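Local coordinates for clostripain-related protein (Bacteroides thetaiotaomicron, PDB 5L20) that is probably a cysteine peptidase of the clostripain (C11) family, this chain being an N-terminal piece of the longer protein, at residues P7-V12 with L42-I47; F13-W18 with M107-H112; R46-M51 with R98-K103; T56-F61 with K76-P81. One frame throughout, in Å; residues are numbered along the deposited sequence. Where two conformers were deposited one is given.

Contact 1. Residues P7-V12 with L42-I47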
loop_
_atom_site.group_PDB
_atom_site.type_symbol
_atom_site.label_atom_id
_atom_site.label_comp_id
_atom_site.label_asym_id
_atom_site.label_seq_id
_atom_site.Cartn_x
_atom_site.Cartn_y
_atom_site.Cartn_z
ATOM N N PRO A 7 0.556 -0.506 18.309
ATOM C CA PRO A 7 -0.001 -1.725 17.705
ATOM C C PRO A 7 1.110 -2.655 17.254
ATOM O O PRO A 7 2.084 -2.221 16.643
ATOM C CB PRO A 7 -0.799 -1.199 16.509
ATOM C CG PRO A 7 -0.111 0.067 16.147
ATOM C CD PRO A 7 0.413 0.658 17.422
ATOM N N THR A 8 0.985 -3.930 17.581
ATOM C CA THR A 8 2.058 -4.859 17.284
ATOM C C THR A 8 1.563 -6.149 16.660
ATOM O O THR A 8 2.371 -7.027 16.382
ATOM C CB THR A 8 2.855 -5.237 18.546
ATOM O OG1 THR A 8 1.959 -5.744 19.542
ATOM C CG2 THR A 8 3.641 -4.033 19.091
ATOM N N GLU A 9 0.255 -6.302 16.457
ATOM C CA GLU A 9 -0.223 -7.610 15.998
ATOM C C GLU A 9 -0.149 -7.815 14.476
ATOM O O GLU A 9 0.313 -8.870 14.024
ATOM C CB GLU A 9 -1.663 -7.884 16.468
ATOM C CG GLU A 9 -1.811 -8.076 17.973
ATOM C CD GLU A 9 -0.952 -9.201 18.518
ATOM O OE1 GLU A 9 -0.899 -10.280 17.885
ATOM O OE2 GLU A 9 -0.317 -8.998 19.578
ATOM N N GLN A 10 -0.611 -6.837 13.701
ATOM C CA GLN A 10 -0.772 -7.054 12.267
ATOM C C GLN A 10 -0.548 -5.791 11.480
ATOM O O GLN A 10 -0.972 -4.730 11.887
ATOM C CB GLN A 10 -2.175 -7.589 11.960
ATOM C CG GLN A 10 -2.400 -7.914 10.482
ATOM C CD GLN A 10 -3.870 -7.870 10.147
ATOM O OE1 GLN A 10 -4.619 -7.056 10.699
ATOM N NE2 GLN A 10 -4.293 -8.697 9.189
ATOM N N THR A 11 0.164 -5.911 10.360
ATOM C CA THR A 11 0.248 -4.868 9.357
ATOM C C THR A 11 -0.460 -5.347 8.110
ATOM O O THR A 11 -0.132 -6.440 7.588
ATOM C CB THR A 11 1.704 -4.588 8.974
ATOM O OG1 THR A 11 2.439 -4.175 10.126
ATOM C CG2 THR A 11 1.786 -3.535 7.910
ATOM N N VAL A 12 -1.425 -4.560 7.642
ATOM C CA VAL A 12 -2.046 -4.799 6.346
ATOM C C VAL A 12 -1.355 -3.864 5.359
ATOM O O VAL A 12 -1.431 -2.631 5.497
ATOM C CB VAL A 12 -3.576 -4.521 6.368
ATOM C CG1 VAL A 12 -4.184 -4.689 4.993
ATOM C CG2 VAL A 12 -4.279 -5.445 7.380
ATOM N N LEU A 42 -8.207 0.017 14.480
ATOM C CA LEU A 42 -6.787 -0.248 14.318
ATOM C C LEU A 42 -5.999 -0.087 15.621
ATOM O O LEU A 42 -4.939 0.543 15.648
ATOM C CB LEU A 42 -6.212 0.670 13.237
ATOM C CG LEU A 42 -6.793 0.524 11.825
ATOM C CD1 LEU A 42 -6.167 1.556 10.893
ATOM C CD2 LEU A 42 -6.583 -0.875 11.324
ATOM N N LYS A 43 -6.500 -0.670 16.701
ATOM C CA LYS A 43 -5.765 -0.622 17.967
ATOM C C LYS A 43 -4.555 -1.572 18.011
ATOM O O LYS A 43 -3.532 -1.272 18.624
ATOM C CB LYS A 43 -6.711 -0.937 19.125
ATOM C CG LYS A 43 -7.932 -0.014 19.205
ATOM C CD LYS A 43 -8.748 -0.328 20.451
ATOM C CE LYS A 43 -10.052 0.455 20.486
ATOM N NZ LYS A 43 -9.803 1.921 20.404
ATOM N N ASP A 44 -4.681 -2.726 17.369
ATOM C CA ASP A 44 -3.615 -3.727 17.352
ATOM C C ASP A 44 -2.962 -3.843 15.985
ATOM O O ASP A 44 -2.102 -4.704 15.792
ATOM C CB ASP A 44 -4.146 -5.115 17.709
ATOM C CG ASP A 44 -4.404 -5.302 19.178
ATOM O OD1 ASP A 44 -3.666 -4.733 20.009
ATOM O OD2 ASP A 44 -5.350 -6.060 19.491
ATOM N N GLU A 45 -3.416 -3.026 15.040
ATOM C CA GLU A 45 -3.011 -3.194 13.639
ATOM C C GLU A 45 -2.655 -1.863 13.013
ATOM O O GLU A 45 -3.118 -0.817 13.476
ATOM C CB GLU A 45 -4.125 -3.858 12.821
ATOM C CG GLU A 45 -4.629 -5.198 13.360
ATOM C CD GLU A 45 -5.762 -5.057 14.375
ATOM O OE1 GLU A 45 -6.266 -3.929 14.584
ATOM O OE2 GLU A 45 -6.151 -6.092 14.957
ATOM N N ARG A 46 -1.849 -1.913 11.950
ATOM C CA ARG A 46 -1.569 -0.738 11.126
ATOM C C ARG A 46 -1.923 -1.037 9.674
ATOM O O ARG A 46 -1.798 -2.184 9.226
ATOM C CB ARG A 46 -0.095 -0.337 11.193
ATOM C CG ARG A 46 0.417 0.224 12.540
ATOM C CD ARG A 46 1.775 0.955 12.332
ATOM N NE ARG A 46 2.515 1.216 13.561
ATOM C CZ ARG A 46 3.269 0.316 14.197
ATOM N NH1 ARG A 46 3.376 -0.932 13.735
ATOM N NH2 ARG A 46 3.899 0.650 15.320
ATOM N N ILE A 47 -2.321 -0.002 8.945
ATOM C CA ILE A 47 -2.515 -0.078 7.507
ATOM C C ILE A 47 -1.443 0.785 6.857
ATOM O O ILE A 47 -1.366 1.992 7.141
ATOM C CB ILE A 47 -3.905 0.411 7.067
ATOM C CG1 ILE A 47 -4.987 -0.523 7.628
ATOM C CG2 ILE A 47 -3.963 0.453 5.546
ATOM C CD1 ILE A 47 -6.385 -0.092 7.357
HETATM O O HOH W 1 4.855 -2.066 16.207
HETATM O O HOH W 2 -1.024 -4.649 19.645
#
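Lys43 meets Pro7 through its backbone, the carbonyl O of Lys43 lying 3.5 Å from Pro7 CB. The next carbonyl serves two successive amides. Asp44 O accepts Glu9 N at 2.9 Å and, weakly, Gln10 N at 3.3 Å, so the incoming chain curls round one oxygen as its strand begins. The Asp44 side chain runs beside that of Glu9, methylene against methylene, with the carboxylate planes 78° apart. Water 2 links Asp44 OD1 to Thr8 N, and Glu9 OE2 has its own salt bridge to Lys103, which probably eases the nearness of like charges. At Glu45, opposite Gln10, regular pairing sets in. It belongs to a beta-alpha-beta unit, in which parallel strands 10-16 and 45-52 are neighbours in the sheet and helix 23-37 connects them. The Glu45 chain leaves beside its backbone N (chi1 -55°), which brings CG within 3.2 Å of Gln10 OE1. Both backbone polar atoms of Arg46 are paired: N donates to Gln10 O (3.0 Å) and O accepts from Val12 N (2.9 Å). Its side chain crosses Pro7 at about a right angle, and Pro7 CG rests 3.8 Å above the centre of the guanidinium plane. NH1 is bonded to Ser100. Water 1, in that plane, accepts from Arg46 NH2 and donates to Pro7 O. Ile47 lies on the same face as Val12 and packs against Leu33 and Val37 of helix 23-37.

Contact 2. Residues F13-W18 with M107-H112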
loop_
_atom_site.group_PDB
_atom_site.type_symbol
_atom_site.label_atom_id
_atom_site.label_comp_id
_atom_site.label_asym_id
_atom_site.label_seq_id
_atom_site.Cartn_x
_atom_site.Cartn_y
_atom_site.Cartn_z
ATOM N N PHE A 13 -0.649 -4.446 4.393
ATOM C CA PHE A 13 0.082 -3.675 3.400
ATOM C C PHE A 13 -0.676 -3.655 2.085
ATOM O O PHE A 13 -0.781 -4.685 1.418
ATOM C CB PHE A 13 1.479 -4.262 3.220
ATOM C CG PHE A 13 2.294 -3.581 2.153
ATOM C CD1 PHE A 13 2.320 -2.189 2.048
ATOM C CD2 PHE A 13 3.072 -4.343 1.278
ATOM C CE1 PHE A 13 3.089 -1.585 1.060
ATOM C CE2 PHE A 13 3.839 -3.738 0.317
ATOM C CZ PHE A 13 3.851 -2.369 0.197
ATOM N N MET A 14 -1.171 -2.481 1.703
ATOM C CA MET A 14 -1.834 -2.286 0.432
ATOM C C MET A 14 -0.785 -1.807 -0.564
ATOM O O MET A 14 -0.200 -0.710 -0.386
ATOM C CB MET A 14 -2.976 -1.279 0.554
ATOM C CG MET A 14 -3.744 -1.155 -0.759
ATOM S SD MET A 14 -5.224 -0.141 -0.554
ATOM C CE MET A 14 -6.428 -1.454 -0.703
ATOM N N TYR A 15 -0.595 -2.589 -1.612
ATOM C CA TYR A 15 0.485 -2.413 -2.578
ATOM C C TYR A 15 -0.115 -2.119 -3.949
ATOM O O TYR A 15 -0.818 -2.973 -4.526
ATOM C CB TYR A 15 1.333 -3.698 -2.608
ATOM C CG TYR A 15 2.455 -3.723 -3.621
ATOM C CD1 TYR A 15 3.448 -2.762 -3.573
ATOM C CD2 TYR A 15 2.529 -4.695 -4.614
ATOM C CE1 TYR A 15 4.500 -2.771 -4.474
ATOM C CE2 TYR A 15 3.604 -4.728 -5.522
ATOM C CZ TYR A 15 4.572 -3.766 -5.440
ATOM O OH TYR A 15 5.599 -3.729 -6.337
ATOM N N LEU A 16 0.120 -0.888 -4.426
ATOM C CA LEU A 16 -0.535 -0.364 -5.616
ATOM C C LEU A 16 0.533 0.126 -6.599
ATOM O O LEU A 16 0.729 1.346 -6.790
ATOM C CB LEU A 16 -1.536 0.756 -5.251
ATOM C CG LEU A 16 -2.623 0.330 -4.260
ATOM C CD1 LEU A 16 -3.318 1.581 -3.701
ATOM C CD2 LEU A 16 -3.610 -0.593 -4.950
ATOM N N PRO A 17 1.259 -0.798 -7.201
ATOM C CA PRO A 17 2.283 -0.390 -8.166
ATOM C C PRO A 17 1.628 0.182 -9.420
ATOM O O PRO A 17 0.408 0.067 -9.619
ATOM C CB PRO A 17 3.037 -1.692 -8.456
ATOM C CG PRO A 17 2.023 -2.772 -8.212
ATOM C CD PRO A 17 1.187 -2.267 -7.047
ATOM N N TRP A 18 2.445 0.760 -10.292
ATOM C CA TRP A 18 1.888 1.480 -11.444
ATOM C C TRP A 18 1.061 0.588 -12.354
ATOM O O TRP A 18 1.482 -0.504 -12.721
ATOM C CB TRP A 18 3.026 2.130 -12.237
ATOM C CG TRP A 18 2.556 2.935 -13.406
ATOM C CD1 TRP A 18 2.785 2.667 -14.718
ATOM C CD2 TRP A 18 1.783 4.141 -13.359
ATOM N NE1 TRP A 18 2.193 3.638 -15.509
ATOM C CE2 TRP A 18 1.564 4.544 -14.692
ATOM C CE3 TRP A 18 1.232 4.898 -12.323
ATOM C CZ2 TRP A 18 0.833 5.697 -15.019
ATOM C CZ3 TRP A 18 0.499 6.048 -12.650
ATOM C CH2 TRP A 18 0.309 6.424 -13.987
ATOM N N MET A 107 -0.920 -8.784 2.570
ATOM C CA MET A 107 -0.677 -7.958 1.402
ATOM C C MET A 107 -1.909 -7.902 0.548
ATOM O O MET A 107 -2.527 -8.937 0.278
ATOM C CB MET A 107 0.523 -8.527 0.636
ATOM C CG MET A 107 1.220 -7.564 -0.260
ATOM S SD MET A 107 2.788 -8.305 -0.816
ATOM C CE MET A 107 3.216 -7.002 -1.957
ATOM N N VAL A 108 -2.277 -6.697 0.133
ATOM C CA VAL A 108 -3.372 -6.449 -0.799
ATOM C C VAL A 108 -2.756 -5.821 -2.030
ATOM O O VAL A 108 -2.124 -4.753 -1.888
ATOM C CB VAL A 108 -4.405 -5.477 -0.201
ATOM C CG1 VAL A 108 -5.490 -5.194 -1.215
ATOM C CG2 VAL A 108 -5.017 -6.027 1.097
ATOM N N ILE A 109 -2.887 -6.453 -3.185
ATOM C CA ILE A 109 -2.218 -6.028 -4.401
ATOM C C ILE A 109 -3.252 -5.609 -5.424
ATOM O O ILE A 109 -4.070 -6.432 -5.847
ATOM C CB ILE A 109 -1.331 -7.129 -4.972
ATOM C CG1 ILE A 109 -0.333 -7.593 -3.885
ATOM C CG2 ILE A 109 -0.670 -6.626 -6.245
ATOM C CD1 ILE A 109 0.621 -8.655 -4.399
ATOM N N GLY A 110 -3.194 -4.341 -5.824
ATOM C CA GLY A 110 -4.131 -3.821 -6.826
ATOM C C GLY A 110 -3.372 -3.482 -8.090
ATOM O O GLY A 110 -2.326 -2.833 -8.004
ATOM N N CYS A 111 -3.892 -3.901 -9.250
ATOM C CA CYS A 111 -3.286 -3.645 -10.566
ATOM C C CYS A 111 -4.047 -4.439 -11.624
ATOM O O CYS A 111 -5.107 -4.983 -11.331
ATOM C CB CYS A 111 -1.797 -4.042 -10.590
ATOM S SG CYS A 111 -0.688 -2.680 -10.884
ATOM N N HIS A 112 -3.490 -4.538 -12.830
ATOM C CA HIS A 112 -4.011 -5.445 -13.866
ATOM C C HIS A 112 -3.443 -6.833 -13.617
ATOM O O HIS A 112 -2.287 -6.960 -13.202
ATOM C CB HIS A 112 -3.608 -5.008 -15.276
ATOM C CG HIS A 112 -4.204 -3.707 -15.699
ATOM N ND1 HIS A 112 -5.443 -3.613 -16.309
ATOM C CD2 HIS A 112 -3.728 -2.445 -15.605
ATOM C CE1 HIS A 112 -5.699 -2.344 -16.567
ATOM N NE2 HIS A 112 -4.677 -1.615 -16.156
#
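Met107 lies alongside Phe13 and Tyr15, pointing the same way as both, and reaches them in turn along an extended chain. Met107 CB looks across at Phe13 O, 4.1 Å off; with CG anti to the backbone N (chi1 -158°), Met107 CG then comes 4.0 Å from Phe13 CD2. Beyond the sulfur, Met107 CE settles obliquely at the Tyr15 ring, 3.6 Å from Tyr15 CD2, and still lies 4.0 Å from Phe13 CE2. Pro17 CD covers one face of the Tyr15 ring from 3.6 Å above its centre. Beneath this packing three nearly straight backbone bonds hold the parallel strands: Val108 N to Phe13 O, Tyr15 N to Val108 O at 2.7 Å, and Gly110 N to Tyr15 O. Leu16 CD2 sits 3.8 Å from Gly110 CA. Strand 10-16 thus lies between 45-52 and strand 104-109, the outermost on that side within this chain, in an alpha-beta-alpha sandwich, Phe13 and Tyr15 facing helix 86-99 and Leu16 packing on Phe26 and Ile30 of helix 23-37.

Contact 3. Residues R46-M51 with R98-K103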
loop_
_atom_site.group_PDB
_atom_site.type_symbol
_atom_site.label_atom_id
_atom_site.label_comp_id
_atom_site.label_asym_id
_atom_site.label_seq_id
_atom_site.Cartn_x
_atom_site.Cartn_y
_atom_site.Cartn_z
ATOM N N ARG A 46 -1.849 -1.913 11.950
ATOM C CA ARG A 46 -1.569 -0.738 11.126
ATOM C C ARG A 46 -1.923 -1.037 9.674
ATOM O O ARG A 46 -1.798 -2.184 9.226
ATOM C CB ARG A 46 -0.095 -0.337 11.193
ATOM C CG ARG A 46 0.417 0.224 12.540
ATOM C CD ARG A 46 1.775 0.955 12.332
ATOM N NE ARG A 46 2.515 1.216 13.561
ATOM C CZ ARG A 46 3.269 0.316 14.197
ATOM N NH1 ARG A 46 3.376 -0.932 13.735
ATOM N NH2 ARG A 46 3.899 0.650 15.320
ATOM N N ILE A 47 -2.321 -0.002 8.945
ATOM C CA ILE A 47 -2.515 -0.078 7.507
ATOM C C ILE A 47 -1.443 0.785 6.857
ATOM O O ILE A 47 -1.366 1.992 7.141
ATOM C CB ILE A 47 -3.905 0.411 7.067
ATOM C CG1 ILE A 47 -4.987 -0.523 7.628
ATOM C CG2 ILE A 47 -3.963 0.453 5.546
ATOM C CD1 ILE A 47 -6.385 -0.092 7.357
ATOM N N ILE A 48 -0.625 0.171 6.013
ATOM C CA ILE A 48 0.472 0.837 5.315
ATOM C C ILE A 48 0.209 0.711 3.822
ATOM O O ILE A 48 -0.135 -0.382 3.355
ATOM C CB ILE A 48 1.834 0.188 5.641
ATOM C CG1 ILE A 48 2.102 0.142 7.150
ATOM C CG2 ILE A 48 2.946 0.854 4.812
ATOM C CD1 ILE A 48 2.190 1.542 7.782
ATOM N N ILE A 49 0.335 1.805 3.075
ATOM C CA ILE A 49 0.050 1.810 1.660
ATOM C C ILE A 49 1.250 2.285 0.862
ATOM O O ILE A 49 1.851 3.308 1.207
ATOM C CB ILE A 49 -1.165 2.695 1.336
ATOM C CG1 ILE A 49 -2.343 2.253 2.225
ATOM C CG2 ILE A 49 -1.467 2.657 -0.150
ATOM C CD1 ILE A 49 -3.665 2.908 1.908
ATOM N N PHE A 50 1.633 1.514 -0.153
ATOM C CA PHE A 50 2.587 1.933 -1.178
ATOM C C PHE A 50 1.791 2.211 -2.422
ATOM O O PHE A 50 1.107 1.320 -2.931
ATOM C CB PHE A 50 3.634 0.855 -1.461
ATOM C CG PHE A 50 4.536 1.143 -2.631
ATOM C CD1 PHE A 50 4.172 0.786 -3.931
ATOM C CD2 PHE A 50 5.781 1.754 -2.415
ATOM C CE1 PHE A 50 5.059 1.013 -5.007
ATOM C CE2 PHE A 50 6.659 1.983 -3.472
ATOM C CZ PHE A 50 6.306 1.617 -4.767
ATOM N N MET A 51 1.866 3.433 -2.948
ATOM C CA MET A 51 1.176 3.714 -4.191
ATOM C C MET A 51 2.036 4.515 -5.158
ATOM O O MET A 51 2.577 5.566 -4.785
ATOM C CB MET A 51 -0.142 4.454 -3.948
ATOM C CG MET A 51 -0.838 4.734 -5.249
ATOM S SD MET A 51 -2.469 5.429 -4.999
ATOM C CE MET A 51 -2.851 5.896 -6.671
ATOM N N ARG A 98 10.151 -1.900 8.732
ATOM C CA ARG A 98 10.816 -0.892 9.581
ATOM C C ARG A 98 9.799 0.071 10.143
ATOM O O ARG A 98 9.828 0.354 11.340
ATOM C CB ARG A 98 11.877 -0.124 8.797
ATOM C CG ARG A 98 13.253 -0.775 8.863
ATOM C CD ARG A 98 14.329 0.072 8.152
ATOM N NE ARG A 98 14.083 0.138 6.713
ATOM C CZ ARG A 98 14.698 -0.633 5.820
ATOM N NH1 ARG A 98 15.644 -1.485 6.196
ATOM N NH2 ARG A 98 14.383 -0.533 4.555
ATOM N N TYR A 99 8.899 0.576 9.306
ATOM C CA TYR A 99 7.906 1.521 9.801
ATOM C C TYR A 99 6.845 0.829 10.652
ATOM O O TYR A 99 6.245 1.450 11.540
ATOM C CB TYR A 99 7.245 2.270 8.648
ATOM C CG TYR A 99 8.126 3.322 8.031
ATOM C CD1 TYR A 99 8.357 4.517 8.704
ATOM C CD2 TYR A 99 8.712 3.138 6.781
ATOM C CE1 TYR A 99 9.145 5.502 8.137
ATOM C CE2 TYR A 99 9.524 4.123 6.205
ATOM C CZ TYR A 99 9.723 5.292 6.900
ATOM O OH TYR A 99 10.487 6.288 6.337
ATOM N N SER A 100 6.600 -0.460 10.386
ATOM C CA SER A 100 5.508 -1.141 11.077
ATOM C C SER A 100 5.924 -2.534 11.534
ATOM O O SER A 100 5.624 -3.525 10.880
ATOM C CB SER A 100 4.281 -1.226 10.168
ATOM O OG SER A 100 3.167 -1.724 10.907
ATOM N N PRO A 101 6.643 -2.627 12.657
ATOM C CA PRO A 101 7.057 -3.913 13.207
ATOM C C PRO A 101 5.892 -4.624 13.883
ATOM O O PRO A 101 5.386 -4.139 14.899
ATOM C CB PRO A 101 8.125 -3.535 14.249
ATOM C CG PRO A 101 8.347 -2.082 14.076
ATOM C CD PRO A 101 7.191 -1.485 13.412
ATOM N N THR A 102 5.446 -5.743 13.316
ATOM C CA THR A 102 4.285 -6.442 13.858
ATOM C C THR A 102 4.539 -7.931 13.760
ATOM O O THR A 102 5.444 -8.362 13.044
ATOM C CB THR A 102 2.969 -6.094 13.093
ATOM O OG1 THR A 102 3.152 -6.321 11.686
ATOM C CG2 THR A 102 2.557 -4.638 13.284
ATOM N N LYS A 103 3.722 -8.712 14.463
ATOM C CA LYS A 103 3.838 -10.150 14.454
ATOM C C LYS A 103 3.470 -10.727 13.086
ATOM O O LYS A 103 4.097 -11.684 12.613
ATOM C CB LYS A 103 2.946 -10.770 15.524
ATOM C CG LYS A 103 3.422 -10.497 16.941
ATOM C CD LYS A 103 2.443 -11.008 17.978
ATOM C CE LYS A 103 2.884 -10.593 19.381
ATOM N NZ LYS A 103 1.871 -10.949 20.413
HETATM O O HOH W 1 4.855 -2.066 16.207
#
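Arg46 and Ser100 make the nearest backbone approach, with CA atoms 7.1 Å apart, where strand 46-51 passes the end of helix 86-99; Ser100 is the first residue to leave helical geometry. At that spacing the gap is bridged by side chains. Ser100 OG, held anti to its own backbone N (chi1 -172°), points at the strand and accepts a bond from Arg46 NH1 at 2.9 Å. The bond is bent, 143° at the hydrogen, and the oxygen stands 23° out of the guanidinium plane. Over one face of that group, 4.1 Å above its centre, lies Tyr99 O, a carbonyl at the helix C terminus whose partial negative charge would probably favour the cation. The water held by Arg46 also donates to Pro101 O, while Thr102 CG2 approaches Arg46 NH1 obliquely to 3.8 Å. Replacing the arginine with a leucine would probably leave Ser100 OG without this donor and Pro101 O without the water link to the strand. Deeper in, Ile48 CG1 touches Ser100 CB at 4.0 Å. Ser100 OG and Thr102 OG1 are each also hydrogen-bonded to Thr11 OG1, and Arg46 NE has a long, weak ion pair with Glu62. The turn leaving helix 86-99 is thereby fixed over strands 10-16 and 45-52, and Ile48 packs against Leu60 of the adjacent strand 57-66 and Leu75 of 69-79 beyond it.

Contact 4. Residues T56-F61 with K76-P81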
loop_
_atom_site.group_PDB
_atom_site.type_symbol
_atom_site.label_atom_id
_atom_site.label_comp_id
_atom_site.label_asym_id
_atom_site.label_seq_id
_atom_site.Cartn_x
_atom_site.Cartn_y
_atom_site.Cartn_z
ATOM N N THR A 56 7.066 6.359 -12.182
ATOM C CA THR A 56 8.395 6.530 -11.596
ATOM C C THR A 56 8.394 7.216 -10.230
ATOM O O THR A 56 9.457 7.459 -9.655
ATOM C CB THR A 56 9.295 7.366 -12.524
ATOM O OG1 THR A 56 8.666 8.635 -12.747
ATOM C CG2 THR A 56 9.480 6.656 -13.850
ATOM N N LYS A 57 7.216 7.497 -9.688
ATOM C CA LYS A 57 7.100 8.175 -8.402
ATOM C C LYS A 57 6.126 7.418 -7.517
ATOM O O LYS A 57 5.027 7.082 -7.954
ATOM C CB LYS A 57 6.617 9.621 -8.567
ATOM C CG LYS A 57 7.642 10.541 -9.220
ATOM C CD LYS A 57 7.081 11.944 -9.335
ATOM C CE LYS A 57 6.601 12.432 -7.981
ATOM N NZ LYS A 57 5.874 13.729 -8.076
ATOM N N ALA A 58 6.519 7.170 -6.275
ATOM C CA ALA A 58 5.631 6.485 -5.344
ATOM C C ALA A 58 5.754 7.066 -3.963
ATOM O O ALA A 58 6.755 7.727 -3.623
ATOM C CB ALA A 58 5.937 4.981 -5.295
ATOM N N THR A 59 4.738 6.803 -3.158
ATOM C CA THR A 59 4.737 7.208 -1.769
ATOM C C THR A 59 4.381 6.019 -0.881
ATOM O O THR A 59 3.586 5.156 -1.286
ATOM C CB THR A 59 3.754 8.389 -1.542
ATOM O OG1 THR A 59 3.752 8.795 -0.178
ATOM C CG2 THR A 59 2.353 8.015 -1.942
ATOM N N LEU A 60 4.984 5.964 0.308
ATOM C CA LEU A 60 4.606 5.020 1.346
ATOM C C LEU A 60 3.949 5.802 2.477
ATOM O O LEU A 60 4.538 6.764 2.996
ATOM C CB LEU A 60 5.822 4.261 1.871
ATOM C CG LEU A 60 5.510 3.102 2.816
ATOM C CD1 LEU A 60 5.055 1.902 1.988
ATOM C CD2 LEU A 60 6.728 2.715 3.623
ATOM N N PHE A 61 2.737 5.440 2.880
ATOM C CA PHE A 61 2.090 6.170 3.970
ATOM C C PHE A 61 1.232 5.265 4.840
ATOM O O PHE A 61 0.891 4.129 4.444
ATOM C CB PHE A 61 1.239 7.351 3.429
ATOM C CG PHE A 61 0.091 6.946 2.531
ATOM C CD1 PHE A 61 0.294 6.768 1.170
ATOM C CD2 PHE A 61 -1.185 6.816 3.038
ATOM C CE1 PHE A 61 -0.766 6.436 0.327
ATOM C CE2 PHE A 61 -2.261 6.463 2.197
ATOM C CZ PHE A 61 -2.046 6.288 0.867
ATOM N N LYS A 76 7.539 7.880 3.583
ATOM C CA LYS A 76 8.634 8.219 2.681
ATOM C C LYS A 76 8.151 8.296 1.245
ATOM O O LYS A 76 7.046 7.847 0.919
ATOM C CB LYS A 76 9.787 7.215 2.784
ATOM C CG LYS A 76 9.416 5.815 2.357
ATOM C CD LYS A 76 10.615 4.848 2.478
ATOM C CE LYS A 76 11.660 5.074 1.415
ATOM N NZ LYS A 76 12.766 4.083 1.515
ATOM N N ASN A 77 8.977 8.887 0.390
ATOM C CA ASN A 77 8.717 8.911 -1.030
ATOM C C ASN A 77 9.792 8.185 -1.801
ATOM O O ASN A 77 10.901 7.966 -1.278
ATOM C CB ASN A 77 8.585 10.353 -1.507
ATOM C CG ASN A 77 7.388 11.033 -0.895
ATOM O OD1 ASN A 77 6.259 10.819 -1.342
ATOM N ND2 ASN A 77 7.606 11.816 0.156
ATOM N N TYR A 78 9.467 7.788 -3.027
ATOM C CA TYR A 78 10.383 7.033 -3.849
ATOM C C TYR A 78 10.534 7.663 -5.214
ATOM O O TYR A 78 9.549 8.117 -5.807
ATOM C CB TYR A 78 9.915 5.587 -4.072
ATOM C CG TYR A 78 9.697 4.740 -2.848
ATOM C CD1 TYR A 78 8.536 4.863 -2.100
ATOM C CD2 TYR A 78 10.621 3.791 -2.475
ATOM C CE1 TYR A 78 8.313 4.073 -0.984
ATOM C CE2 TYR A 78 10.409 2.981 -1.365
ATOM C CZ TYR A 78 9.253 3.146 -0.621
ATOM O OH TYR A 78 9.026 2.359 0.481
ATOM N N THR A 79 11.762 7.655 -5.715
ATOM C CA THR A 79 12.030 8.044 -7.092
ATOM C C THR A 79 12.579 6.834 -7.838
ATOM O O THR A 79 13.475 6.160 -7.334
ATOM C CB THR A 79 13.016 9.228 -7.144
ATOM O OG1 THR A 79 12.373 10.390 -6.604
ATOM C CG2 THR A 79 13.440 9.511 -8.572
ATOM N N ASP A 80 12.008 6.542 -9.003
ATOM C CA ASP A 80 12.370 5.355 -9.786
ATOM C C ASP A 80 12.403 4.051 -8.977
ATOM O O ASP A 80 13.349 3.277 -9.118
ATOM C CB ASP A 80 13.747 5.545 -10.447
ATOM C CG ASP A 80 13.805 6.773 -11.354
ATOM O OD1 ASP A 80 12.840 6.994 -12.109
ATOM O OD2 ASP A 80 14.815 7.512 -11.306
ATOM N N PRO A 81 11.380 3.793 -8.146
ATOM C CA PRO A 81 11.412 2.498 -7.439
ATOM C C PRO A 81 11.346 1.332 -8.418
ATOM O O PRO A 81 10.638 1.423 -9.413
ATOM C CB PRO A 81 10.167 2.541 -6.562
ATOM C CG PRO A 81 9.232 3.434 -7.279
ATOM C CD PRO A 81 10.104 4.501 -7.958
#
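Tyr78 and Leu60 form the close-packed side of this strand pair. The Tyr78 ring turns an edge to 57-61: with CG beside the backbone N, opposite the carbonyl carbon (chi1 -58°), Tyr78 CE1 comes 3.8 Å from Leu60 CB, and Ala58 O also lies near the ring plane. Ala58 CB touches both Tyr78 CD1 and Pro81 CG, 4.1 Å from each. Lys76 CE lies 3.6 Å above one face of the Tyr78 ring, offset toward the rim, and both Lys76 NZ and Tyr78 OH reach Asp95 of helix 86-99. A valine in place of Tyr78 would probably open a gap beside Leu60 and Ala58 and cost Asp95 its hydroxyl partner. The other face is looser. There the side chains of Lys57 and Thr79 stay more than 4 Å from the opposite strand, and Thr59 and Asn77 merely lie side by side. At the exposed end Thr56 O accepts Asp80 N at 2.8 Å. Ala58 with Tyr78 and Leu60 with Lys76 are the hydrogen-bonded pairs, Leu60 N to Lys76 O being nearly straight (176°). This is the ladder of an antiparallel beta hairpin, strands 57-66 and 69-79, which extends an otherwise parallel sheet.

From the N terminus, contact 1 opens at 7-12 and closes at 42-47, enclosing helix 23-37 in a beta-alpha-beta unit. Contact 2 opens at 13-18, inside that loop, and closes near the C-terminal end at 107-112, so contacts 1 and 2 cross. Contact 3 begins at 46-51, on residues where contact 1 ends, and closes at 98-103; it is nested within contact 2. Inside contact 3 lies contact 4, the local hairpin closure of 56-61 with 76-81. Contacts 1, 2 and 4 join strands side by side within one mixed sheet, while contact 3 ties the end of helix 86-99 to it. Phe13 touches Leu60 in the core, linking contacts 2 and 4.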